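Local coordinates for bifunctional GH43-CE protein (Bacteroides eggerthii, PDB 6MLY) that probably hydrolyses xylan-derived chains as a family 43 glycosidase and carries a second domain that is probably a carbohydrate esterase, at residues D32-R37 with Y43-T48; P56-N61 with W66-Y71. All blocks are in the same frame, centred on the assembly; numbering follows the deposited sequence.

Contact 1 (D32-R37 with Y43-T48); sequences DMSMLR and YMSSTT. With EDO (1,2-ethanediol), chain F.
Y43, M44 and D32 lose more surface to this contact than its other residues, and each meets the opposing segment differently. Y43 pairs with L36 in a hydrogen-bonded antiparallel bridge. Two bonds close it, Y43 N to L36 O at 2.8 Å (169° at the hydrogen) and L36 N to Y43 O at 2.9 Å. On the same face, methyl CD1 of L36 lies against Y43 CB at 3.9 Å and sits at the edge of the phenol ring, near its plane. With chi1 at -76°, the ring leans back beside its own nitrogen, and the hydroxyl extends beyond L36 to E128, which bonds it; Y107 stacks edge-to-face on the ring.

M44 is the non-hydrogen-bonded partner of M35, and its CA-H points at S34 O (3.2 Å from CA). Its side chain bends at chi2 and chi3, bringing SD to 3.9 Å from M33 CG, so the two methionine chains cross rather than run alongside. On the opposite face, S34 and S45 are a hydrogen-bonded pair. S45 N to S34 O spans 3.0 Å, whereas the return bond is weak; the serine hydroxyls engage L100 and S98.

Before the first strand and after the second, T47 OG1 makes a weak hydrogen bond to D32 OD2. OD2 also accepts O2 of an ethanediol, probably from the crystallisation liquor, at 2.7 Å, and the diol reaches R275 as well. The place of D32 at the start of what is expected to be the first blade, with its side chain about 6 Å from that of D143, a predicted modulator of catalysis, is consistent with the catalytic base of GH43 enzymes. The chemistry is thus divided: backbone bonds and apolar chains fix the hairpin, and the D32 carboxylate at its open end meets hydroxyl groups, as would suit a polar, sugar-binding pocket.

Contact 2 (P56-N61 with W66-Y71); sequences PIMKSN and WKLVNY
S60 and W66 meet ring face to methylene: S60 CB stands 3.5 Å from the centroid of the indole six-membered ring and 14° off its normal, a CH-pi contact. At the indole edge, in its plane, lies M58 O, while M58 CB touches CE3 at 3.9 Å. The hydroxyl of S60, anti to the backbone N (chi1 -173°), is bonded to N65 O in the turn. The other flat group, the Y71 phenol, receives P56 CB at CE2, and the same CB also meets L68 CD2 at 3.5 Å. L68 lies side by side with M58, CD2 to CG 3.7 Å, completing an apolar row.

V69, the extra residue of the bulge, lays CG1 on K59 CB at 3.5 Å and crosses that lysine chain at about a right angle; K59 NZ goes on to a salt bridge with E128. The backbone accounts for the position of V69. I57 N bonds N70 O at 2.8 Å and I57 O accepts V69 N at 3.1 Å, yet M58 is paired with L68, so the register slips by one residue in a beta bulge. Beyond it K59 and K67 exchange bonds in both directions.

Strand 66-71 is the outermost of its four-stranded sheet. Strand 41-45 flanks 56-60 on its other side, and R373 of strand 370-373, in the neighbouring concanavalin-like domain, touches P56 and L68.

In the fold
Contacts 1 and 2 are successive beta hairpins, 32-48 closing before 56-71 opens, with centres 9 Å apart. Together they form one antiparallel four-stranded sheet in the order 34-38, 41-45, 56-60, 66-71, a meander that is the first blade expected of the five-bladed GH43 propeller. The inner strands join the hairpins, M44 O to M58 N at 2.7 Å being a probable hydrogen bond. Side chains also bridge them: M35 CE packs on W66 CH2, and one carboxylate, E128, serves both hairpins. Contact 1 reaches the predicted active-site region through D32, near D143, whereas contact 2 forms the blade's outer side, next to the concanavalin-like domain.

Contact 1 (D32-R37 with Y43-T48)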
# COMPACT_ATOMS: atom_id res chain seq x y z
N ASP A 32 6.81 15.75 -15.51
CA ASP A 32 7.06 17.02 -16.19
C ASP A 32 8.57 17.25 -16.30
O ASP A 32 9.12 18.18 -15.72
CB ASP A 32 6.38 18.18 -15.46
CG ASP A 32 4.88 18.02 -15.31
OD1 ASP A 32 4.35 16.96 -15.70
OD2 ASP A 32 4.25 18.97 -14.80
N MET A 33 9.22 16.35 -17.05
CA MET A 33 10.65 16.42 -17.29
C MET A 33 10.95 17.54 -18.29
O MET A 33 10.21 17.75 -19.26
CB MET A 33 11.18 15.10 -17.85
CG MET A 33 11.23 13.98 -16.83
SD MET A 33 11.86 12.43 -17.53
CE MET A 33 10.50 11.96 -18.58
N SER A 34 12.03 18.27 -18.01
CA SER A 34 12.69 19.13 -18.96
C SER A 34 14.16 18.70 -19.00
O SER A 34 14.89 18.89 -18.03
CB SER A 34 12.53 20.58 -18.59
OG SER A 34 12.98 21.45 -19.62
N MET A 35 14.57 18.10 -20.12
CA MET A 35 15.87 17.45 -20.27
C MET A 35 16.75 18.24 -21.26
O MET A 35 16.27 18.90 -22.19
CB MET A 35 15.69 16.02 -20.77
CG MET A 35 16.88 15.11 -20.52
SD MET A 35 16.51 13.38 -20.94
CE MET A 35 15.50 12.93 -19.53
N LEU A 36 18.07 18.16 -21.03
CA LEU A 36 19.02 18.64 -22.01
C LEU A 36 20.36 17.91 -21.81
O LEU A 36 20.58 17.25 -20.78
CB LEU A 36 19.18 20.16 -21.91
CG LEU A 36 19.62 20.74 -20.57
CD1 LEU A 36 21.09 20.47 -20.29
CD2 LEU A 36 19.37 22.24 -20.53
N ARG A 37 21.20 18.04 -22.84
CA ARG A 37 22.55 17.52 -22.88
C ARG A 37 23.52 18.70 -22.88
O ARG A 37 23.20 19.76 -23.39
CB ARG A 37 22.74 16.66 -24.13
CG ARG A 37 24.11 16.03 -24.25
CD ARG A 37 24.14 14.90 -25.27
NE ARG A 37 24.07 15.40 -26.63
CZ ARG A 37 25.08 16.01 -27.24
NH1 ARG A 37 26.25 16.12 -26.63
NH2 ARG A 37 24.91 16.52 -28.45
N TYR A 43 21.08 16.51 -18.16
CA TYR A 43 20.45 17.19 -17.04
C TYR A 43 18.93 17.22 -17.24
O TYR A 43 18.45 17.17 -18.37
CB TYR A 43 20.99 18.60 -16.87
CG TYR A 43 22.36 18.67 -16.25
CD1 TYR A 43 22.57 18.32 -14.93
CD2 TYR A 43 23.46 19.10 -16.99
CE1 TYR A 43 23.82 18.39 -14.35
CE2 TYR A 43 24.72 19.17 -16.42
CZ TYR A 43 24.90 18.81 -15.10
OH TYR A 43 26.15 18.88 -14.54
N MET A 44 18.21 17.31 -16.13
CA MET A 44 16.76 17.18 -16.13
C MET A 44 16.18 17.82 -14.87
O MET A 44 16.52 17.42 -13.75
CB MET A 44 16.37 15.70 -16.19
CG MET A 44 14.92 15.43 -15.85
SD MET A 44 14.69 13.84 -15.04
CE MET A 44 13.66 14.35 -13.67
N SER A 45 15.33 18.83 -15.07
CA SER A 45 14.48 19.41 -14.03
C SER A 45 13.18 18.59 -13.94
O SER A 45 12.95 17.69 -14.74
CB SER A 45 14.21 20.88 -14.29
OG SER A 45 13.39 21.05 -15.44
N SER A 46 12.34 18.92 -12.96
CA SER A 46 11.25 18.03 -12.56
C SER A 46 10.22 18.77 -11.70
O SER A 46 10.48 19.88 -11.23
CB SER A 46 11.82 16.85 -11.83
OG SER A 46 10.96 15.73 -11.92
N THR A 47 9.05 18.15 -11.53
CA THR A 47 7.97 18.69 -10.70
C THR A 47 7.84 17.85 -9.42
O THR A 47 7.82 16.61 -9.47
CB THR A 47 6.64 18.72 -11.47
OG1 THR A 47 6.78 19.53 -12.64
CG2 THR A 47 5.50 19.26 -10.65
N THR A 48 7.78 18.55 -8.27
CA THR A 48 7.44 17.99 -6.96
C THR A 48 6.35 18.83 -6.28
O THR A 48 6.02 18.57 -5.12
CB THR A 48 8.66 17.92 -6.04
OG1 THR A 48 9.13 19.25 -5.81
CG2 THR A 48 9.76 17.05 -6.61
C1 EDO F . 0.79 18.35 -14.50
O1 EDO F . 2.00 17.59 -14.42
C2 EDO F . 0.93 19.56 -13.58
O2 EDO F . 2.08 20.32 -13.99

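Contact 2 (P56-N61 with W66-Y71)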
# COMPACT_ATOMS: atom_id res chain seq x y z
N PRO A 56 13.48 19.73 -8.42
CA PRO A 56 14.72 18.95 -8.36
C PRO A 56 15.40 18.80 -9.72
O PRO A 56 14.74 18.47 -10.71
CB PRO A 56 14.26 17.57 -7.85
CG PRO A 56 12.80 17.49 -8.23
CD PRO A 56 12.28 18.91 -8.21
N ILE A 57 16.72 19.04 -9.75
CA ILE A 57 17.55 18.81 -10.93
C ILE A 57 18.25 17.47 -10.75
O ILE A 57 18.78 17.19 -9.68
CB ILE A 57 18.56 19.96 -11.15
CG1 ILE A 57 17.88 21.33 -11.15
CG2 ILE A 57 19.37 19.73 -12.41
CD1 ILE A 57 18.16 22.16 -9.92
N MET A 58 18.25 16.66 -11.81
CA MET A 58 18.86 15.34 -11.84
C MET A 58 19.93 15.29 -12.93
O MET A 58 19.72 15.81 -14.02
CB MET A 58 17.81 14.26 -12.14
CG MET A 58 16.77 14.12 -11.06
SD MET A 58 15.74 12.65 -11.29
CE MET A 58 14.47 12.96 -10.07
N LYS A 59 21.05 14.62 -12.63
CA LYS A 59 22.16 14.45 -13.56
C LYS A 59 22.22 12.98 -14.00
O LYS A 59 21.88 12.09 -13.23
CB LYS A 59 23.47 14.87 -12.87
CG LYS A 59 24.76 14.49 -13.58
CD LYS A 59 26.00 14.81 -12.77
CE LYS A 59 27.28 14.67 -13.58
NZ LYS A 59 28.30 15.67 -13.16
N SER A 60 22.65 12.76 -15.25
CA SER A 60 22.96 11.42 -15.77
C SER A 60 24.09 11.51 -16.79
O SER A 60 24.41 12.59 -17.27
CB SER A 60 21.74 10.75 -16.37
OG SER A 60 22.01 9.40 -16.72
N ASN A 61 24.72 10.37 -17.08
CA ASN A 61 25.81 10.27 -18.05
C ASN A 61 25.43 9.31 -19.19
O ASN A 61 26.12 9.27 -20.22
CB ASN A 61 27.11 9.84 -17.37
CG ASN A 61 27.90 11.01 -16.82
OD1 ASN A 61 28.34 11.88 -17.58
ND2 ASN A 61 28.12 11.02 -15.51
N TRP A 66 20.44 7.88 -13.12
CA TRP A 66 20.15 9.25 -12.73
C TRP A 66 20.54 9.47 -11.27
O TRP A 66 20.70 8.51 -10.52
CB TRP A 66 18.67 9.56 -12.98
CG TRP A 66 18.31 9.55 -14.43
CD1 TRP A 66 17.86 8.50 -15.17
CD2 TRP A 66 18.40 10.67 -15.34
NE1 TRP A 66 17.65 8.88 -16.47
CE2 TRP A 66 17.98 10.20 -16.60
CE3 TRP A 66 18.79 12.00 -15.20
CZ2 TRP A 66 17.93 11.03 -17.72
CZ3 TRP A 66 18.75 12.82 -16.31
CH2 TRP A 66 18.33 12.34 -17.55
N LYS A 67 20.71 10.74 -10.88
CA LYS A 67 20.89 11.10 -9.47
C LYS A 67 20.56 12.59 -9.28
O LYS A 67 20.78 13.40 -10.18
CB LYS A 67 22.30 10.75 -8.98
CG LYS A 67 23.41 11.72 -9.35
CD LYS A 67 24.71 11.43 -8.63
CE LYS A 67 25.77 12.46 -8.94
NZ LYS A 67 26.91 12.37 -8.00
N LEU A 68 20.04 12.91 -8.10
CA LEU A 68 19.72 14.28 -7.69
C LEU A 68 21.02 15.02 -7.34
O LEU A 68 21.87 14.48 -6.63
CB LEU A 68 18.76 14.24 -6.50
CG LEU A 68 17.35 13.75 -6.81
CD1 LEU A 68 16.68 13.18 -5.56
CD2 LEU A 68 16.52 14.87 -7.42
N VAL A 69 21.14 16.26 -7.83
CA VAL A 69 22.35 17.05 -7.64
C VAL A 69 22.04 18.40 -6.97
O VAL A 69 22.89 18.92 -6.25
CB VAL A 69 23.10 17.24 -8.98
CG1 VAL A 69 23.61 15.90 -9.50
CG2 VAL A 69 22.26 17.94 -10.03
N ASN A 70 20.84 18.95 -7.20
CA ASN A 70 20.49 20.29 -6.72
C ASN A 70 18.97 20.50 -6.82
O ASN A 70 18.27 19.75 -7.52
CB ASN A 70 21.26 21.36 -7.49
CG ASN A 70 21.35 22.71 -6.80
OD1 ASN A 70 20.75 22.94 -5.75
ND2 ASN A 70 22.13 23.62 -7.38
N TYR A 71 18.49 21.52 -6.09
CA TYR A 71 17.13 22.04 -6.18
C TYR A 71 17.19 23.54 -6.52
O TYR A 71 18.15 24.23 -6.18
CB TYR A 71 16.39 21.82 -4.86
CG TYR A 71 15.97 20.39 -4.61
CD1 TYR A 71 16.85 19.47 -4.06
CD2 TYR A 71 14.69 19.96 -4.93
CE1 TYR A 71 16.46 18.16 -3.83
CE2 TYR A 71 14.29 18.65 -4.69
CZ TYR A 71 15.18 17.75 -4.14
OH TYR A 71 14.78 16.46 -3.92